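HTH marR-type domain-containing protein (Streptococcus agalactiae serotype III, PDB 7DVR) binds heme as a sensor and probably acts as a DNA-binding transcription regulator of the MarR family. Local coordinates at residues Y18-V28 / Q105-T116. Numbering follows the deposited sequence.
Sequences YLDRYAKEYDV and QFEIFLEKLHST. With HEM (protoporphyrin IX containing Fe), chain B.
Phe109 has its CG trans to the backbone N (chi1 167°), which swings the ring toward segment 18-28, where Tyr22 and Ala23 of the helix and Val28 just beyond its end meet it. The Tyr22 chi1 of -142° lies off the staggered values and lays that ring among Phe109, Lys112, Leu113 and Thr116 as a knob in a hole. The two helices, 4-25 and 97-117, belong to the largely helical part of a MarR-type winged helix-turn-helix protein. Their segments 18-25 and 105-116 run obliquely antiparallel, at 136°.

Phe109 turns its edge to the face of Tyr22 in an offset edge-to-face pair, with ring centroids 5.5 Å apart. Val28 CG2 lies over one face of Phe109, a CH-pi contact 4.1 Å from the ring centroid. Leu19 CD1 closes on the ring edge at CZ, 3.8 Å away. Helix 4-25 ends in a Schellman motif, with Asp27 at positive phi, and Val28 follows directly, turned toward helix 97-117. On the more exposed side, Lys112 CD packs against Tyr26 CE2 at 3.4 Å. Leu113 CD1 packs against Tyr22 CD2 at 3.7 Å.

His114 points away from segment 18-28, and its NE2 binds the heme iron at 2.1 Å; Met1 N of the second subunit is the other ligand. Leu110 CD2 packs on the heme methyl CMB. Leu110 O accepts from both N and ND1 of His114, on opposite faces of its carbonyl plane; the ND1 bond probably fixes the imidazole's rotation.

Toward the C-terminal end of helix 97-117, Tyr22 OH donates to Thr116 OG1 at 2.7 Å, near the tyrosine ring plane, and Thr116 OG1 in turn donates to Lys112 O.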
ATOM      1  N   TYR A  18       8.268  -1.258  10.789  1.00 40.28           N
ATOM      2  CA  TYR A  18       8.608  -0.179  11.725  1.00 40.47           C
ATOM      3  C   TYR A  18       7.688  -0.175  12.937  1.00 36.31           C
ATOM      4  O   TYR A  18       8.074  -0.141  14.080  1.00 35.70           O
ATOM      5  CB  TYR A  18       8.538   1.144  10.974  1.00 43.21           C
ATOM      6  CG  TYR A  18       8.978   2.313  11.790  1.00 47.33           C
ATOM      7  CD1 TYR A  18      10.319   2.465  12.109  1.00 49.13           C
ATOM      8  CD2 TYR A  18       8.092   3.295  12.201  1.00 48.06           C
ATOM      9  CE1 TYR A  18      10.758   3.532  12.862  1.00 51.34           C
ATOM     10  CE2 TYR A  18       8.516   4.355  12.971  1.00 50.73           C
ATOM     11  CZ  TYR A  18       9.855   4.483  13.279  1.00 51.59           C
ATOM     12  OH  TYR A  18      10.246   5.498  14.066  1.00 56.20           O
ATOM     13  N   LEU A  19       6.386  -0.228  12.653  1.00 34.34           N
ATOM     14  CA  LEU A  19       5.380  -0.198  13.711  1.00 35.00           C
ATOM     15  C   LEU A  19       5.471  -1.405  14.586  1.00 34.46           C
ATOM     16  O   LEU A  19       5.357  -1.276  15.777  1.00 37.53           O
ATOM     17  CB  LEU A  19       4.077  -0.178  12.917  1.00 39.19           C
ATOM     18  CG  LEU A  19       2.765  -0.045  13.644  1.00 45.85           C
ATOM     19  CD1 LEU A  19       2.823   1.014  14.737  1.00 47.50           C
ATOM     20  CD2 LEU A  19       1.740   0.287  12.566  1.00 47.96           C
ATOM     21  N   ASP A  20       5.703  -2.545  14.005  1.00 37.35           N
ATOM     22  CA  ASP A  20       5.884  -3.803  14.737  1.00 42.07           C
ATOM     23  C   ASP A  20       7.114  -3.734  15.641  1.00 42.48           C
ATOM     24  O   ASP A  20       6.986  -4.059  16.782  1.00 40.49           O
ATOM     25  CB  ASP A  20       6.001  -4.983  13.784  1.00 47.29           C
ATOM     26  CG  ASP A  20       4.634  -5.487  13.300  1.00 55.31           C
ATOM     27  OD1 ASP A  20       3.604  -5.112  13.909  1.00 58.28           O
ATOM     28  OD2 ASP A  20       4.608  -6.271  12.325  1.00 64.53           O
ATOM     29  N   ARG A  21       8.232  -3.285  15.117  1.00 42.33           N
ATOM     30  CA  ARG A  21       9.464  -3.123  15.928  1.00 46.59           C
ATOM     31  C   ARG A  21       9.279  -2.108  17.056  1.00 43.45           C
ATOM     32  O   ARG A  21       9.601  -2.476  18.174  1.00 43.16           O
ATOM     33  CB  ARG A  21      10.644  -2.790  15.027  1.00 51.82           C
ATOM     34  CG  ARG A  21      10.975  -3.940  14.088  1.00 59.63           C
ATOM     35  CD  ARG A  21      12.257  -3.751  13.302  1.00 66.99           C
ATOM     36  NE  ARG A  21      13.391  -4.013  14.180  1.00 75.93           N
ATOM     37  CZ  ARG A  21      14.134  -5.120  14.183  1.00 79.08           C
ATOM     38  NH1 ARG A  21      15.125  -5.235  15.050  1.00 82.25           N
ATOM     39  NH2 ARG A  21      13.899  -6.100  13.324  1.00 81.24           N
ATOM     40  N   TYR A  22       8.757  -0.912  16.769  1.00 41.87           N
ATOM     41  CA  TYR A  22       8.448   0.165  17.748  1.00 43.82           C
ATOM     42  C   TYR A  22       7.489  -0.384  18.820  1.00 42.98           C
ATOM     43  O   TYR A  22       7.732  -0.202  19.993  1.00 43.03           O
ATOM     44  CB  TYR A  22       7.822   1.363  17.001  1.00 45.55           C
ATOM     45  CG  TYR A  22       8.174   2.768  17.431  1.00 48.38           C
ATOM     46  CD1 TYR A  22       8.213   3.152  18.759  1.00 51.23           C
ATOM     47  CD2 TYR A  22       8.439   3.739  16.484  1.00 49.91           C
ATOM     48  CE1 TYR A  22       8.548   4.449  19.132  1.00 54.01           C
ATOM     49  CE2 TYR A  22       8.811   5.028  16.837  1.00 53.07           C
ATOM     50  CZ  TYR A  22       8.879   5.383  18.170  1.00 54.30           C
ATOM     51  OH  TYR A  22       9.213   6.656  18.513  1.00 56.00           O
ATOM     52  N   ALA A  23       6.383  -1.039  18.424  1.00 41.92           N
ATOM     53  CA  ALA A  23       5.403  -1.585  19.398  1.00 41.07           C
ATOM     54  C   ALA A  23       6.076  -2.557  20.395  1.00 41.78           C
ATOM     55  O   ALA A  23       5.752  -2.469  21.644  1.00 39.46           O
ATOM     56  CB  ALA A  23       4.217  -2.257  18.675  1.00 41.33           C
ATOM     57  N   LYS A  24       6.965  -3.432  19.919  1.00 44.70           N
ATOM     58  CA  LYS A  24       7.648  -4.462  20.765  1.00 48.77           C
ATOM     59  C   LYS A  24       8.517  -3.737  21.777  1.00 47.53           C
ATOM     60  O   LYS A  24       8.595  -4.175  22.948  1.00 45.09           O
ATOM     61  CB  LYS A  24       8.657  -5.369  20.046  1.00 55.29           C
ATOM     62  CG  LYS A  24       8.154  -6.297  18.953  1.00 60.63           C
ATOM     63  CD  LYS A  24       6.841  -6.956  19.231  1.00 63.57           C
ATOM     64  CE  LYS A  24       6.181  -7.461  17.963  1.00 68.78           C
ATOM     65  NZ  LYS A  24       5.404  -6.396  17.266  1.00 69.75           N
ATOM     66  N   GLU A  25       9.126  -2.640  21.346  1.00 48.91           N
ATOM     67  CA  GLU A  25      10.037  -1.866  22.236  1.00 50.58           C
ATOM     68  C   GLU A  25       9.303  -1.195  23.386  1.00 50.11           C
ATOM     69  O   GLU A  25       9.883  -1.039  24.507  1.00 47.55           O
ATOM     70  CB  GLU A  25      10.791  -0.822  21.435  1.00 53.18           C
ATOM     71  CG  GLU A  25      12.105  -1.404  21.024  1.00 57.11           C
ATOM     72  CD  GLU A  25      13.096  -0.335  20.656  1.00 58.68           C
ATOM     73  OE1 GLU A  25      13.013   0.813  21.229  1.00 60.05           O
ATOM     74  OE2 GLU A  25      13.875  -0.637  19.738  1.00 61.88           O
ATOM     75  N   TYR A  26       8.063  -0.803  23.135  1.00 43.93           N
ATOM     76  CA  TYR A  26       7.243  -0.171  24.179  1.00 45.83           C
ATOM     77  C   TYR A  26       6.356  -1.247  24.854  1.00 41.46           C
ATOM     78  O   TYR A  26       5.602  -0.913  25.745  1.00 44.45           O
ATOM     79  CB  TYR A  26       6.649   1.111  23.559  1.00 48.12           C
ATOM     80  CG  TYR A  26       7.711   2.193  23.300  1.00 50.32           C
ATOM     81  CD1 TYR A  26       8.642   2.072  22.267  1.00 52.62           C
ATOM     82  CD2 TYR A  26       7.849   3.330  24.107  1.00 52.00           C
ATOM     83  CE1 TYR A  26       9.648   3.027  22.047  1.00 53.56           C
ATOM     84  CE2 TYR A  26       8.829   4.310  23.885  1.00 53.27           C
ATOM     85  CZ  TYR A  26       9.759   4.147  22.865  1.00 54.52           C
ATOM     86  OH  TYR A  26      10.775   5.057  22.611  1.00 53.79           O
ATOM     87  N   ASP A  27       6.503  -2.526  24.521  1.00 41.83           N
ATOM     88  CA  ASP A  27       5.756  -3.634  25.158  1.00 43.52           C
ATOM     89  C   ASP A  27       4.253  -3.356  24.974  1.00 43.03           C
ATOM     90  O   ASP A  27       3.489  -3.526  25.936  1.00 43.67           O
ATOM     91  CB  ASP A  27       6.074  -3.740  26.652  1.00 46.85           C
ATOM     92  CG  ASP A  27       5.818  -5.096  27.265  1.00 49.07           C
ATOM     93  OD1 ASP A  27       5.712  -6.079  26.530  1.00 51.31           O
ATOM     94  OD2 ASP A  27       5.796  -5.161  28.500  1.00 56.70           O
ATOM     95  N   VAL A  28       3.866  -2.958  23.777  1.00 42.99           N
ATOM     96  CA  VAL A  28       2.403  -2.742  23.507  1.00 41.96           C
ATOM     97  C   VAL A  28       2.080  -3.485  22.247  1.00 44.28           C
ATOM     98  O   VAL A  28       1.216  -3.043  21.424  1.00 43.77           O
ATOM     99  CB  VAL A  28       2.085  -1.260  23.419  1.00 41.36           C
ATOM    100  CG1 VAL A  28       2.131  -0.641  24.784  1.00 42.81           C
ATOM    101  CG2 VAL A  28       2.962  -0.559  22.411  1.00 39.61           C
ATOM    102  N   GLN A 105       0.794   2.655  28.743  1.00 43.11           N
ATOM    103  CA  GLN A 105       1.982   2.420  27.883  1.00 44.54           C
ATOM    104  C   GLN A 105       1.599   2.737  26.445  1.00 43.87           C
ATOM    105  O   GLN A 105       2.398   3.238  25.696  1.00 39.97           O
ATOM    106  CB  GLN A 105       2.464   0.965  27.964  1.00 46.95           C
ATOM    107  CG  GLN A 105       3.254   0.629  29.215  1.00 48.96           C
ATOM    108  CD  GLN A 105       3.453  -0.858  29.426  1.00 52.51           C
ATOM    109  OE1 GLN A 105       3.540  -1.636  28.484  1.00 57.73           O
ATOM    110  NE2 GLN A 105       3.616  -1.242  30.688  1.00 54.69           N
ATOM    111  N   PHE A 106       0.380   2.423  26.043  1.00 41.36           N
ATOM    112  CA  PHE A 106      -0.031   2.561  24.630  1.00 42.04           C
ATOM    113  C   PHE A 106      -0.146   4.035  24.299  1.00 42.17           C
ATOM    114  O   PHE A 106       0.201   4.440  23.179  1.00 41.62           O
ATOM    115  CB  PHE A 106      -1.383   1.884  24.356  1.00 43.01           C
ATOM    116  CG  PHE A 106      -1.713   1.764  22.886  1.00 45.10           C
ATOM    117  CD1 PHE A 106      -0.909   1.033  22.021  1.00 46.75           C
ATOM    118  CD2 PHE A 106      -2.878   2.330  22.373  1.00 46.93           C
ATOM    119  CE1 PHE A 106      -1.237   0.900  20.675  1.00 49.41           C
ATOM    120  CE2 PHE A 106      -3.198   2.196  21.033  1.00 48.12           C
ATOM    121  CZ  PHE A 106      -2.388   1.478  20.180  1.00 50.10           C
ATOM    122  N   GLU A 107      -0.671   4.802  25.244  1.00 44.21           N
ATOM    123  CA  GLU A 107      -0.863   6.266  25.058  1.00 49.56           C
ATOM    124  C   GLU A 107       0.495   6.950  24.805  1.00 49.32           C
ATOM    125  O   GLU A 107       0.559   7.828  23.910  1.00 50.12           O
ATOM    126  CB  GLU A 107      -1.527   6.885  26.288  1.00 53.71           C
ATOM    127  CG  GLU A 107      -2.855   7.545  26.030  1.00 59.67           C
ATOM    128  CD  GLU A 107      -3.487   8.149  27.283  1.00 63.59           C
ATOM    129  OE1 GLU A 107      -3.169   7.678  28.409  1.00 65.09           O
ATOM    130  OE2 GLU A 107      -4.268   9.094  27.139  1.00 67.79           O
ATOM    131  N   ILE A 108       1.494   6.608  25.622  1.00 49.81           N
ATOM    132  CA  ILE A 108       2.913   7.087  25.501  1.00 49.88           C
ATOM    133  C   ILE A 108       3.415   6.723  24.117  1.00 46.90           C
ATOM    134  O   ILE A 108       3.834   7.582  23.383  1.00 50.37           O
ATOM    135  CB  ILE A 108       3.836   6.487  26.593  1.00 54.12           C
ATOM    136  CG1 ILE A 108       3.461   6.965  27.998  1.00 57.76           C
ATOM    137  CG2 ILE A 108       5.307   6.750  26.277  1.00 54.80           C
ATOM    138  CD1 ILE A 108       4.181   6.229  29.133  1.00 61.72           C
ATOM    139  N   PHE A 109       3.357   5.441  23.777  1.00 44.36           N
ATOM    140  CA  PHE A 109       3.799   4.906  22.478  1.00 41.77           C
ATOM    141  C   PHE A 109       3.219   5.714  21.323  1.00 42.01           C
ATOM    142  O   PHE A 109       3.956   6.104  20.444  1.00 39.93           O
ATOM    143  CB  PHE A 109       3.417   3.432  22.325  1.00 41.26           C
ATOM    144  CG  PHE A 109       3.550   2.864  20.924  1.00 43.10           C
ATOM    145  CD1 PHE A 109       4.791   2.573  20.365  1.00 44.61           C
ATOM    146  CD2 PHE A 109       2.425   2.589  20.155  1.00 45.03           C
ATOM    147  CE1 PHE A 109       4.871   2.050  19.080  1.00 46.29           C
ATOM    148  CE2 PHE A 109       2.512   2.021  18.887  1.00 47.31           C
ATOM    149  CZ  PHE A 109       3.739   1.769  18.341  1.00 47.03           C
ATOM    150  N   LEU A 110       1.913   5.953  21.324  1.00 42.06           N
ATOM    151  CA  LEU A 110       1.291   6.642  20.173  1.00 42.75           C
ATOM    152  C   LEU A 110       1.838   8.062  20.116  1.00 43.84           C
ATOM    153  O   LEU A 110       2.031   8.571  18.976  1.00 42.42           O
ATOM    154  CB  LEU A 110      -0.236   6.622  20.300  1.00 45.14           C
ATOM    155  CG  LEU A 110      -0.887   5.279  19.963  1.00 45.69           C
ATOM    156  CD1 LEU A 110      -2.396   5.358  20.116  1.00 47.02           C
ATOM    157  CD2 LEU A 110      -0.577   4.809  18.554  1.00 48.27           C
ATOM    158  N   GLU A 111       2.062   8.673  21.277  1.00 46.10           N
ATOM    159  CA  GLU A 111       2.605  10.075  21.295  1.00 51.31           C
ATOM    160  C   GLU A 111       4.021  10.093  20.699  1.00 47.45           C
ATOM    161  O   GLU A 111       4.261  10.869  19.736  1.00 46.86           O
ATOM    162  CB  GLU A 111       2.595  10.697  22.699  1.00 57.88           C
ATOM    163  CG  GLU A 111       1.217  11.200  23.127  1.00 66.59           C
ATOM    164  CD  GLU A 111       0.727  10.833  24.525  1.00 75.19           C
ATOM    165  OE1 GLU A 111       1.480  10.179  25.293  1.00 83.84           O
ATOM    166  OE2 GLU A 111      -0.441  11.182  24.842  1.00 86.21           O
ATOM    167  N   LYS A 112       4.909   9.224  21.196  1.00 48.33           N
ATOM    168  CA  LYS A 112       6.305   9.108  20.696  1.00 48.35           C
ATOM    169  C   LYS A 112       6.338   8.720  19.224  1.00 44.91           C
ATOM    170  O   LYS A 112       7.178   9.263  18.443  1.00 41.38           O
ATOM    171  CB  LYS A 112       7.081   8.095  21.531  1.00 51.52           C
ATOM    172  CG  LYS A 112       7.440   8.632  22.900  1.00 58.82           C
ATOM    173  CD  LYS A 112       8.088   7.602  23.808  1.00 65.37           C
ATOM    174  CE  LYS A 112       8.457   8.127  25.187  1.00 70.34           C
ATOM    175  NZ  LYS A 112       9.733   8.886  25.171  1.00 74.78           N
ATOM    176  N   LEU A 113       5.471   7.782  18.838  1.00 41.66           N
ATOM    177  CA  LEU A 113       5.432   7.317  17.434  1.00 42.32           C
ATOM    178  C   LEU A 113       5.155   8.481  16.484  1.00 40.57           C
ATOM    179  O   LEU A 113       5.881   8.629  15.542  1.00 39.94           O
ATOM    180  CB  LEU A 113       4.382   6.225  17.279  1.00 42.21           C
ATOM    181  CG  LEU A 113       4.036   5.788  15.856  1.00 44.01           C
ATOM    182  CD1 LEU A 113       5.164   4.995  15.224  1.00 44.24           C
ATOM    183  CD2 LEU A 113       2.795   4.908  15.858  1.00 44.00           C
ATOM    184  N   HIS A 114       4.065   9.189  16.704  1.00 43.09           N
ATOM    185  CA  HIS A 114       3.694  10.395  15.918  1.00 44.29           C
ATOM    186  C   HIS A 114       4.794  11.461  15.974  1.00 45.68           C
ATOM    187  O   HIS A 114       5.215  11.860  14.878  1.00 45.16           O
ATOM    188  CB  HIS A 114       2.316  10.893  16.323  1.00 44.49           C
ATOM    189  CG  HIS A 114       1.220   9.997  15.855  1.00 45.53           C
ATOM    190  ND1 HIS A 114       0.836   8.859  16.569  1.00 44.71           N
ATOM    191  CD2 HIS A 114       0.443  10.031  14.739  1.00 45.39           C
ATOM    192  CE1 HIS A 114      -0.164   8.283  15.922  1.00 45.52           C
ATOM    193  NE2 HIS A 114      -0.382   8.954  14.816  1.00 43.98           N
ATOM    194  N   SER A 115       5.312  11.847  17.148  1.00 47.70           N
ATOM    195  CA  SER A 115       6.490  12.770  17.238  1.00 50.28           C
ATOM    196  C   SER A 115       7.581  12.332  16.259  1.00 48.70           C
ATOM    197  O   SER A 115       8.036  13.150  15.439  1.00 52.69           O
ATOM    198  CB  SER A 115       7.075  12.877  18.622  1.00 52.39           C
ATOM    199  OG  SER A 115       6.077  13.153  19.553  1.00 55.58           O
ATOM    200  N   THR A 116       8.018  11.082  16.344  1.00 47.02           N
ATOM    201  CA  THR A 116       9.058  10.526  15.458  1.00 46.04           C
ATOM    202  C   THR A 116       8.664  10.561  13.993  1.00 45.53           C
ATOM    203  O   THR A 116       9.447  10.969  13.150  1.00 43.87           O
ATOM    204  CB  THR A 116       9.372   9.079  15.830  1.00 47.33           C
ATOM    205  OG1 THR A 116       9.557   9.005  17.245  1.00 50.31           O
ATOM    206  CG2 THR A 116      10.606   8.605  15.107  1.00 49.56           C
TER
HETATM  207  CHA HEM B 201      -3.363  11.119  14.378  1.00 59.00           C
HETATM  208  CHB HEM B 201      -3.798   6.603  15.723  1.00 49.85           C
HETATM  209  CHC HEM B 201      -0.089   5.536  12.922  1.00 47.42           C
HETATM  210  CHD HEM B 201      -0.225   9.900  11.034  1.00 54.68           C
HETATM  211  C1A HEM B 201      -3.736   9.982  14.993  1.00 59.66           C
HETATM  212  C2A HEM B 201      -4.733   9.943  15.961  1.00 68.96           C
HETATM  213  C3A HEM B 201      -4.853   8.668  16.335  1.00 63.69           C
HETATM  214  C4A HEM B 201      -3.957   7.929  15.591  1.00 55.22           C
HETATM  215  CMA HEM B 201      -5.813   8.152  17.366  1.00 69.90           C
HETATM  216  CAA HEM B 201      -5.534  11.097  16.514  1.00 80.14           C
HETATM  217  CBA HEM B 201      -4.844  11.684  17.760  1.00 94.95           C
HETATM  218  CGA HEM B 201      -5.619  12.853  18.343  1.00106.92           C
HETATM  219  O1A HEM B 201      -6.857  12.757  18.507  1.00118.06           O
HETATM  220  O2A HEM B 201      -5.039  13.917  18.676  1.00114.77           O
HETATM  221  C1B HEM B 201      -2.787   5.959  15.061  1.00 45.79           C
HETATM  222  C2B HEM B 201      -2.521   4.615  15.321  1.00 50.74           C
HETATM  223  C3B HEM B 201      -1.450   4.296  14.549  1.00 48.43           C
HETATM  224  C4B HEM B 201      -1.109   5.499  13.818  1.00 43.08           C
HETATM  225  CMB HEM B 201      -3.299   3.740  16.268  1.00 56.78           C
HETATM  226  CAB HEM B 201      -0.787   3.023  14.363  1.00 53.51           C
HETATM  227  CBB HEM B 201      -1.275   1.926  14.892  1.00 61.12           C
HETATM  228  C1C HEM B 201       0.161   6.611  12.126  1.00 47.90           C
HETATM  229  C2C HEM B 201       1.007   6.603  11.043  1.00 50.14           C
HETATM  230  C3C HEM B 201       0.961   7.855  10.494  1.00 51.75           C
HETATM  231  C4C HEM B 201       0.086   8.608  11.272  1.00 52.02           C
HETATM  232  CMC HEM B 201       1.791   5.410  10.604  1.00 53.70           C
HETATM  233  CAC HEM B 201       1.728   8.383   9.379  1.00 54.45           C
HETATM  234  CBC HEM B 201       2.801   7.746   8.924  1.00 54.28           C
HETATM  235  C1D HEM B 201      -1.108  10.562  11.839  1.00 54.36           C
HETATM  236  C2D HEM B 201      -1.331  11.974  11.664  1.00 60.39           C
HETATM  237  C3D HEM B 201      -2.195  12.324  12.601  1.00 67.10           C
HETATM  238  C4D HEM B 201      -2.486  11.113  13.339  1.00 57.44           C
HETATM  239  CMD HEM B 201      -0.702  12.894  10.654  1.00 63.21           C
HETATM  240  CAD HEM B 201      -2.744  13.708  12.827  1.00 80.99           C
HETATM  241  CBD HEM B 201      -2.314  14.275  14.195  1.00 92.66           C
HETATM  242  CGD HEM B 201      -2.977  15.615  14.442  1.00101.60           C
HETATM  243  O1D HEM B 201      -2.531  16.634  13.867  1.00111.66           O
HETATM  244  O2D HEM B 201      -3.959  15.720  15.219  1.00113.58           O
HETATM  245  NA  HEM B 201      -3.272   8.741  14.772  1.00 53.22           N
HETATM  246  NB  HEM B 201      -1.927   6.429  14.179  1.00 47.75           N
HETATM  247  NC  HEM B 201      -0.369   7.827  12.245  1.00 48.96           N
HETATM  248  ND  HEM B 201      -1.806  10.108  12.844  1.00 53.37           N
HETATM  249 FE   HEM B 201      -1.848   8.377  13.467  1.00 47.07          FE